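Local coordinates for Ac-ASP-7 (Ancylostoma caninum, PDB 3S6S), which is of unknown function but, as a secreted hookworm protein of the SCP/TAPS family, probably takes part in host-parasite interactions, at residues 6-12 / 51-57; 116-122 / 135-141; 30-35 / 171-175. One frame throughout, in Å; residues are numbered along the deposited sequence.

Interaction 1: 6-12 / 51-57; sequences DNQGSGC and VYDCGLE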
# COMPACT_ATOMS: atom_id res chain seq x y z
N ASP A 6 -12.25 -0.34 1.90
CA ASP A 6 -12.19 1.08 2.08
C ASP A 6 -12.63 1.46 3.48
O ASP A 6 -13.63 0.95 3.97
CB ASP A 6 -13.18 1.67 1.12
CG ASP A 6 -12.65 2.83 0.39
OD1 ASP A 6 -12.41 3.87 1.06
OD2 ASP A 6 -12.49 2.68 -0.85
N ASN A 7 -11.90 2.37 4.12
CA ASN A 7 -12.29 2.89 5.42
C ASN A 7 -12.18 4.40 5.42
O ASN A 7 -11.30 4.96 4.75
CB ASN A 7 -11.44 2.28 6.54
CG ASN A 7 -12.04 2.49 7.92
OD1 ASN A 7 -11.33 2.51 8.92
ND2 ASN A 7 -13.37 2.63 7.98
N GLN A 8 -13.10 5.06 6.12
CA GLN A 8 -13.03 6.50 6.37
C GLN A 8 -13.55 7.43 5.28
O GLN A 8 -14.49 7.11 4.53
CB GLN A 8 -11.58 6.90 6.67
CG GLN A 8 -11.37 7.42 8.05
CD GLN A 8 -11.36 6.31 9.06
OE1 GLN A 8 -10.29 5.80 9.43
NE2 GLN A 8 -12.54 5.92 9.53
N GLY A 9 -12.91 8.60 5.22
CA GLY A 9 -13.29 9.70 4.35
C GLY A 9 -12.80 11.08 4.82
O GLY A 9 -12.46 11.25 5.99
N SER A 10 -12.73 12.06 3.91
CA SER A 10 -13.04 11.91 2.48
C SER A 10 -12.77 13.20 1.70
O SER A 10 -13.70 13.91 1.32
CB SER A 10 -14.49 11.47 2.25
OG SER A 10 -14.60 10.81 1.01
N GLY A 11 -11.49 13.47 1.43
CA GLY A 11 -10.43 12.54 1.77
C GLY A 11 -10.10 11.77 0.52
O GLY A 11 -9.13 12.05 -0.16
N CYS A 12 -10.94 10.80 0.19
CA CYS A 12 -10.83 10.13 -1.09
C CYS A 12 -11.28 11.07 -2.20
O CYS A 12 -12.45 11.07 -2.58
CB CYS A 12 -11.69 8.86 -1.10
SG CYS A 12 -10.95 7.49 -0.22
N VAL A 51 -5.76 -1.77 4.17
CA VAL A 51 -7.02 -1.06 4.06
C VAL A 51 -6.77 0.29 3.40
O VAL A 51 -5.92 1.05 3.86
CB VAL A 51 -7.65 -0.86 5.44
CG1 VAL A 51 -8.77 0.15 5.35
CG2 VAL A 51 -8.12 -2.21 5.98
N TYR A 52 -7.51 0.58 2.33
CA TYR A 52 -7.47 1.90 1.72
C TYR A 52 -8.21 2.92 2.59
O TYR A 52 -9.39 2.77 2.88
CB TYR A 52 -8.03 1.92 0.28
CG TYR A 52 -7.57 3.19 -0.41
CD1 TYR A 52 -6.43 3.18 -1.20
CD2 TYR A 52 -8.23 4.39 -0.21
CE1 TYR A 52 -5.97 4.34 -1.80
CE2 TYR A 52 -7.79 5.56 -0.81
CZ TYR A 52 -6.66 5.53 -1.60
OH TYR A 52 -6.21 6.69 -2.19
N ASP A 53 -7.49 3.96 2.99
CA ASP A 53 -7.95 4.87 4.03
C ASP A 53 -7.92 6.30 3.52
O ASP A 53 -6.83 6.87 3.33
CB ASP A 53 -7.07 4.71 5.27
CG ASP A 53 -7.46 5.64 6.42
OD1 ASP A 53 -7.90 6.79 6.20
OD2 ASP A 53 -7.28 5.22 7.58
N CYS A 54 -9.10 6.88 3.33
CA CYS A 54 -9.26 8.23 2.79
C CYS A 54 -8.57 9.28 3.64
O CYS A 54 -8.09 10.28 3.11
CB CYS A 54 -10.73 8.61 2.64
SG CYS A 54 -11.72 7.45 1.67
N GLY A 55 -8.53 9.05 4.95
CA GLY A 55 -7.79 9.90 5.86
C GLY A 55 -6.32 9.93 5.50
O GLY A 55 -5.72 11.00 5.42
N LEU A 56 -5.74 8.75 5.27
CA LEU A 56 -4.35 8.69 4.85
C LEU A 56 -4.15 9.19 3.41
O LEU A 56 -3.07 9.66 3.07
CB LEU A 56 -3.77 7.28 5.00
CG LEU A 56 -3.67 6.76 6.43
CD1 LEU A 56 -3.09 5.36 6.43
CD2 LEU A 56 -2.84 7.71 7.29
N GLU A 57 -5.18 9.09 2.57
CA GLU A 57 -5.06 9.71 1.26
C GLU A 57 -4.94 11.24 1.40
O GLU A 57 -4.15 11.87 0.71
CB GLU A 57 -6.20 9.35 0.32
CG GLU A 57 -6.35 10.39 -0.78
CD GLU A 57 -7.26 9.98 -1.93
OE1 GLU A 57 -7.61 8.78 -2.04
OE2 GLU A 57 -7.61 10.87 -2.72
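Cys-12 and Cys-54 are joined by a disulfide, SG to SG 2.0 Å, whose C-S-S-C torsion of -85° is close to the 90° magnitude such bonds prefer. In both residues SG lies anti to the carbonyl carbon. Cys-54 directs its CB at the loop after strand 6-7, where Gly-9 CA packs on Cys-54 CB at 3.3 Å. The Cys-12 sulfur also meets Tyr-52 at the ring edge: SG lies 3.7 Å from CE2, and the line from ring centre to sulfur is 79° off the ring normal, a sulfur-aromatic contact without stacking. The far end of the ring is pinned by Tyr-52 OH donating to Glu-57 OE1 at 2.5 Å, met from above the carboxylate plane, while Cys-119 N also bonds the hydroxyl. The chain of Glu-57, extended beyond CG, reaches past Cys-12, Glu-57 OE1 lying 3.6 Å from Cys-12 CA, and its OE2 accepts from Met-13 N and Val-14 N. On the other face, Asp-53 is crossed by Gln-8, amide and carboxylate planes 72° apart. Asp-53 OD1 accepts from Leu-56 N at 3.1 Å and weakly from Gly-55 N, capping helix 54-65, while OD2 bridges to Arg-116 NH1, a group shared with Asn-7 OD1. Between the faces, Asn-7 N donates to Tyr-52 O (2.8 Å) and Cys-54 N to Asn-7 O (3.2 Å). The arrangement is a short parallel edge-strand pairing running into an N-capped helix and locked by a disulfide, part of the alpha-beta-alpha sandwich of SCP/TAPS proteins.

Interaction 2: 116-122 / 135-141; sequences RFGCSGR and DWVCVYD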
# COMPACT_ATOMS: atom_id res chain seq x y z
N ARG A 116 -2.86 -0.23 6.70
CA ARG A 116 -3.64 0.73 5.92
C ARG A 116 -2.76 1.77 5.25
O ARG A 116 -1.63 2.03 5.69
CB ARG A 116 -4.77 1.37 6.74
CG ARG A 116 -4.37 1.97 8.06
CD ARG A 116 -5.53 2.77 8.65
NE ARG A 116 -6.37 1.98 9.54
CZ ARG A 116 -7.68 2.18 9.70
NH1 ARG A 116 -8.30 3.14 9.02
NH2 ARG A 116 -8.37 1.41 10.53
N PHE A 117 -3.29 2.35 4.17
CA PHE A 117 -2.60 3.35 3.39
C PHE A 117 -3.60 4.16 2.59
O PHE A 117 -4.75 3.77 2.45
CB PHE A 117 -1.58 2.69 2.44
CG PHE A 117 -2.19 2.11 1.18
CD1 PHE A 117 -3.32 1.30 1.23
CD2 PHE A 117 -1.62 2.36 -0.06
CE1 PHE A 117 -3.85 0.74 0.06
CE2 PHE A 117 -2.15 1.82 -1.23
CZ PHE A 117 -3.27 1.01 -1.17
N GLY A 118 -3.14 5.28 2.05
CA GLY A 118 -3.88 6.07 1.10
C GLY A 118 -2.90 6.82 0.20
O GLY A 118 -1.75 7.05 0.59
N CYS A 119 -3.35 7.18 -1.00
CA CYS A 119 -2.46 7.87 -1.94
C CYS A 119 -3.13 9.08 -2.57
O CYS A 119 -4.35 9.18 -2.62
CB CYS A 119 -2.00 6.91 -3.05
SG CYS A 119 -1.50 5.29 -2.44
N SER A 120 -2.31 10.00 -3.04
CA SER A 120 -2.83 11.14 -3.76
C SER A 120 -1.84 11.49 -4.84
O SER A 120 -0.66 11.14 -4.74
CB SER A 120 -3.03 12.32 -2.81
OG SER A 120 -3.53 13.44 -3.53
N GLY A 121 -2.31 12.15 -5.88
CA GLY A 121 -1.43 12.56 -6.97
C GLY A 121 -1.73 13.95 -7.48
O GLY A 121 -2.77 14.53 -7.16
N ARG A 122 -0.82 14.50 -8.27
CA ARG A 122 -1.14 15.74 -8.95
C ARG A 122 -0.56 15.76 -10.36
O ARG A 122 0.48 15.16 -10.62
CB ARG A 122 -0.66 16.95 -8.15
CG ARG A 122 0.83 16.99 -7.90
CD ARG A 122 1.41 18.31 -8.36
NE ARG A 122 2.27 18.91 -7.36
CZ ARG A 122 3.54 18.57 -7.17
NH1 ARG A 122 4.26 19.18 -6.24
NH2 ARG A 122 4.09 17.62 -7.92
N ASP A 135 2.65 13.06 -10.35
CA ASP A 135 3.34 12.74 -9.11
C ASP A 135 2.38 12.13 -8.10
O ASP A 135 1.33 12.70 -7.81
CB ASP A 135 3.97 13.99 -8.53
CG ASP A 135 5.07 14.53 -9.39
OD1 ASP A 135 4.97 15.70 -9.79
OD2 ASP A 135 6.03 13.79 -9.66
N TRP A 136 2.75 10.97 -7.56
CA TRP A 136 1.96 10.30 -6.53
C TRP A 136 2.75 10.14 -5.23
O TRP A 136 3.94 9.85 -5.25
CB TRP A 136 1.51 8.92 -7.02
CG TRP A 136 0.53 8.98 -8.15
CD1 TRP A 136 0.81 9.05 -9.49
CD2 TRP A 136 -0.90 9.00 -8.04
NE1 TRP A 136 -0.36 9.11 -10.22
CE2 TRP A 136 -1.42 9.08 -9.35
CE3 TRP A 136 -1.79 8.96 -6.96
CZ2 TRP A 136 -2.79 9.11 -9.61
CZ3 TRP A 136 -3.16 9.01 -7.22
CH2 TRP A 136 -3.64 9.08 -8.54
N VAL A 137 2.09 10.35 -4.09
CA VAL A 137 2.62 9.76 -2.87
C VAL A 137 1.62 8.83 -2.23
O VAL A 137 0.41 9.03 -2.30
CB VAL A 137 3.27 10.78 -1.83
CG1 VAL A 137 3.53 12.15 -2.45
CG2 VAL A 137 2.49 10.87 -0.54
N CYS A 138 2.16 7.77 -1.64
CA CYS A 138 1.39 6.93 -0.73
C CYS A 138 1.94 7.05 0.69
O CYS A 138 3.16 7.18 0.93
CB CYS A 138 1.38 5.47 -1.18
SG CYS A 138 0.52 5.24 -2.75
N VAL A 139 1.00 7.01 1.61
CA VAL A 139 1.24 7.12 3.02
C VAL A 139 0.69 5.86 3.68
O VAL A 139 -0.42 5.40 3.38
CB VAL A 139 0.55 8.39 3.60
CG1 VAL A 139 0.28 8.23 5.08
CG2 VAL A 139 1.40 9.65 3.30
N TYR A 140 1.51 5.29 4.56
CA TYR A 140 1.21 4.02 5.20
C TYR A 140 1.19 4.20 6.70
O TYR A 140 1.90 5.05 7.23
CB TYR A 140 2.27 3.00 4.81
CG TYR A 140 2.46 2.89 3.32
CD1 TYR A 140 3.11 3.90 2.62
CD2 TYR A 140 2.00 1.79 2.61
CE1 TYR A 140 3.30 3.81 1.27
CE2 TYR A 140 2.18 1.70 1.24
CZ TYR A 140 2.84 2.72 0.59
OH TYR A 140 3.03 2.66 -0.76
N ASP A 141 0.36 3.42 7.38
CA ASP A 141 0.26 3.58 8.82
C ASP A 141 1.51 3.03 9.50
O ASP A 141 1.87 3.47 10.58
CB ASP A 141 -1.02 2.94 9.37
CG ASP A 141 -1.03 1.42 9.30
OD1 ASP A 141 -1.80 0.81 10.07
OD2 ASP A 141 -0.28 0.82 8.49
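Strands 116-122 and 135-140 run antiparallel, their axes 4.6 Å apart at closest and their directions 162° apart, as the two arms of a beta hairpin. Reciprocal backbone bonds at Gly-118/Val-139 and Ser-120/Val-137 set the register and place Cys-119 opposite Cys-138 in a non-hydrogen-bonded pair. There a cross-strand disulfide forms, SG to SG 2.0 Å. On the same face Phe-117 and Tyr-140 point the same way; their rings are nearly parallel but slid apart, centroids 5.8 Å from each other, and the closer touch is Phe-117 CB on Tyr-140 CD2 at 3.7 Å. Tyr-140 OH is bonded to Thr-78 and His-26, tying the hairpin to strand 76-83 and helix 16-34. Further along, the indole of Trp-136 lies across the strand at Gly-121, where no side chain intervenes: CA stands 3.9 Å from the centroid of the six-membered ring, 21° off its normal, a CH-pi contact. The opposite face, with Ser-120 and Val-137, packs on helix 54-65. Toward the turn end of the hairpin Asp-135 OD1 bridges to Arg-124 NH1 and also to Arg-122, which, bent at chi2 and chi3, brings NH2 to within 2.8 Å of Asp-135 OD1 in the guanidinium plane, the carboxylate turned 79° to it.

Interaction 3: 30-35 / 171-175; sequences RQRIAK and EWNLC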
# COMPACT_ATOMS: atom_id res chain seq x y z
N ARG A 30 0.94 -8.21 -2.41
CA ARG A 30 0.96 -8.72 -1.06
C ARG A 30 0.38 -10.10 -0.95
O ARG A 30 0.89 -10.94 -0.21
CB ARG A 30 0.19 -7.80 -0.14
CG ARG A 30 0.93 -6.54 0.18
CD ARG A 30 0.18 -5.76 1.22
NE ARG A 30 1.13 -4.89 1.85
CZ ARG A 30 1.41 -4.87 3.14
NH1 ARG A 30 0.77 -5.66 3.99
NH2 ARG A 30 2.33 -4.03 3.56
N GLN A 31 -0.72 -10.31 -1.67
CA GLN A 31 -1.38 -11.60 -1.68
C GLN A 31 -0.44 -12.68 -2.24
O GLN A 31 -0.32 -13.76 -1.66
CB GLN A 31 -2.68 -11.54 -2.50
CG GLN A 31 -3.35 -12.88 -2.60
CD GLN A 31 -4.72 -12.82 -3.23
OE1 GLN A 31 -5.72 -13.15 -2.60
NE2 GLN A 31 -4.77 -12.41 -4.50
N ARG A 32 0.25 -12.37 -3.33
CA ARG A 32 1.19 -13.31 -3.93
C ARG A 32 2.38 -13.58 -3.01
O ARG A 32 2.87 -14.71 -2.92
CB ARG A 32 1.66 -12.82 -5.29
CG ARG A 32 0.56 -12.85 -6.35
CD ARG A 32 0.79 -11.77 -7.41
NE ARG A 32 2.20 -11.69 -7.81
CZ ARG A 32 2.75 -10.62 -8.37
NH1 ARG A 32 2.03 -9.52 -8.58
NH2 ARG A 32 4.04 -10.64 -8.70
N ILE A 33 2.84 -12.55 -2.32
CA ILE A 33 3.93 -12.75 -1.38
C ILE A 33 3.50 -13.64 -0.22
O ILE A 33 4.25 -14.54 0.18
CB ILE A 33 4.48 -11.43 -0.84
CG1 ILE A 33 4.98 -10.59 -2.01
CG2 ILE A 33 5.59 -11.69 0.17
CD1 ILE A 33 5.82 -9.43 -1.58
N ALA A 34 2.30 -13.41 0.29
CA ALA A 34 1.77 -14.21 1.40
C ALA A 34 1.80 -15.69 1.05
O ALA A 34 2.13 -16.53 1.88
CB ALA A 34 0.35 -13.78 1.74
N LYS A 35 1.45 -16.00 -0.19
CA LYS A 35 1.41 -17.38 -0.64
C LYS A 35 2.80 -17.82 -1.09
O LYS A 35 2.96 -18.86 -1.74
CB LYS A 35 0.41 -17.53 -1.78
CG LYS A 35 -1.02 -17.24 -1.37
CD LYS A 35 -1.84 -16.67 -2.54
CE LYS A 35 -2.43 -17.77 -3.43
NZ LYS A 35 -2.98 -17.21 -4.71
N GLU A 171 -9.33 -12.76 4.70
CA GLU A 171 -10.26 -12.80 3.60
C GLU A 171 -9.80 -13.54 2.35
O GLU A 171 -10.33 -14.61 2.03
CB GLU A 171 -10.83 -11.43 3.26
CG GLU A 171 -12.32 -11.34 3.58
CD GLU A 171 -13.01 -12.71 3.67
OE1 GLU A 171 -12.79 -13.56 2.76
OE2 GLU A 171 -13.75 -12.95 4.65
N TRP A 172 -8.84 -12.98 1.63
CA TRP A 172 -8.34 -13.67 0.45
C TRP A 172 -6.87 -14.00 0.73
O TRP A 172 -5.97 -13.53 0.04
CB TRP A 172 -8.47 -12.77 -0.77
CG TRP A 172 -9.85 -12.20 -1.02
CD1 TRP A 172 -10.87 -12.77 -1.75
CD2 TRP A 172 -10.35 -10.92 -0.59
NE1 TRP A 172 -11.96 -11.93 -1.79
CE2 TRP A 172 -11.67 -10.80 -1.08
CE3 TRP A 172 -9.81 -9.87 0.18
CZ2 TRP A 172 -12.46 -9.67 -0.84
CZ3 TRP A 172 -10.59 -8.75 0.42
CH2 TRP A 172 -11.91 -8.66 -0.08
N ASN A 173 -6.67 -14.83 1.74
CA ASN A 173 -5.39 -15.04 2.42
C ASN A 173 -4.64 -13.77 2.84
O ASN A 173 -3.42 -13.77 3.02
CB ASN A 173 -4.50 -16.09 1.74
CG ASN A 173 -4.07 -15.69 0.35
OD1 ASN A 173 -4.53 -16.26 -0.65
ND2 ASN A 173 -3.16 -14.71 0.27
N LEU A 174 -5.39 -12.69 3.03
CA LEU A 174 -4.86 -11.50 3.68
C LEU A 174 -5.60 -11.30 5.00
O LEU A 174 -6.79 -11.60 5.09
CB LEU A 174 -5.00 -10.28 2.77
CG LEU A 174 -4.14 -10.31 1.50
CD1 LEU A 174 -4.51 -9.18 0.57
CD2 LEU A 174 -2.65 -10.27 1.85
N CYS A 175 -4.86 -10.83 6.01
CA CYS A 175 -5.44 -10.39 7.28
C CYS A 175 -5.85 -8.91 7.20
O CYS A 175 -5.10 -8.08 6.68
CB CYS A 175 -4.44 -10.58 8.42
SG CYS A 175 -3.90 -12.29 8.65
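Asn-173 lays its amide against the C-terminal end of helix 16-34, touching Gln-31, Ala-34 and Lys-35. Two torsions put it there. The backbone takes a left-handed conformation (phi 49°), which turns CB toward the helix, and chi1 of 64° places CG between the backbone N and the carbonyl carbon. Asn-173 ND2 then sits 3.4 Å from Gln-31 CG and 3.9 Å from Ala-34 CB, and the side chain crosses that of Gln-31 at about a right angle. On its other flank the aliphatic part of Lys-35 comes across, also nearly at right angles, with Lys-35 CD 3.3 Å from Asn-173 OD1. The lysine chain bends at chi3, and its NZ makes a long, weak ion pair with Glu-37. Round Asn-173 the contact is a flat amide against methylenes and a methyl group.

Gln-31 has CG anti to its backbone N (chi1 177°) and an extended chain, which carries its terminal amide alongside the carbonyl and CB of Trp-172. The indole of Trp-172 leads away from the helix instead, with Glu-171 CB over one face. Leu-174 supplies the apolar part: its CD2 branch lies 4.0 Å from Gln-31 CA and 4.3 Å from Arg-30 CB. The guanidinium of Arg-30 is engaged elsewhere, by the carbonyls of Tyr-111, Tyr-48 and Val-109.

A backbone bond from Glu-171 N to Leu-174 O, 2.8 Å, closes the turn that presents these side chains. This turn connects strands 169-170 and 175-176, and the cysteines flanking it, Cys-170 and Cys-175, are disulfide-bonded to Cys-156 and Cys-162: the compact, cystine-rich C-terminal region, here docked on the helix end.

In the fold
From the N terminus, strand 6-7 and the loop to residue 12 pair with 51-57 in interaction 1, closing a loop that contains helix 16-34. The end of that helix, 30-35, meets 171-175, so interactions 1 and 3 cross along the chain. Interaction 2 is local, a hairpin that follows interaction 1 in the chain, and it lies wholly within the span of interaction 3. Interactions 1 and 2, centres about 10 Å apart, touch and share the mixed sheet, strand 51-53 lying next to 116-123. Interaction 3, centred about 21 Å from each, ties the C-terminal cystine-rich region to the helix that precedes strand 51-53.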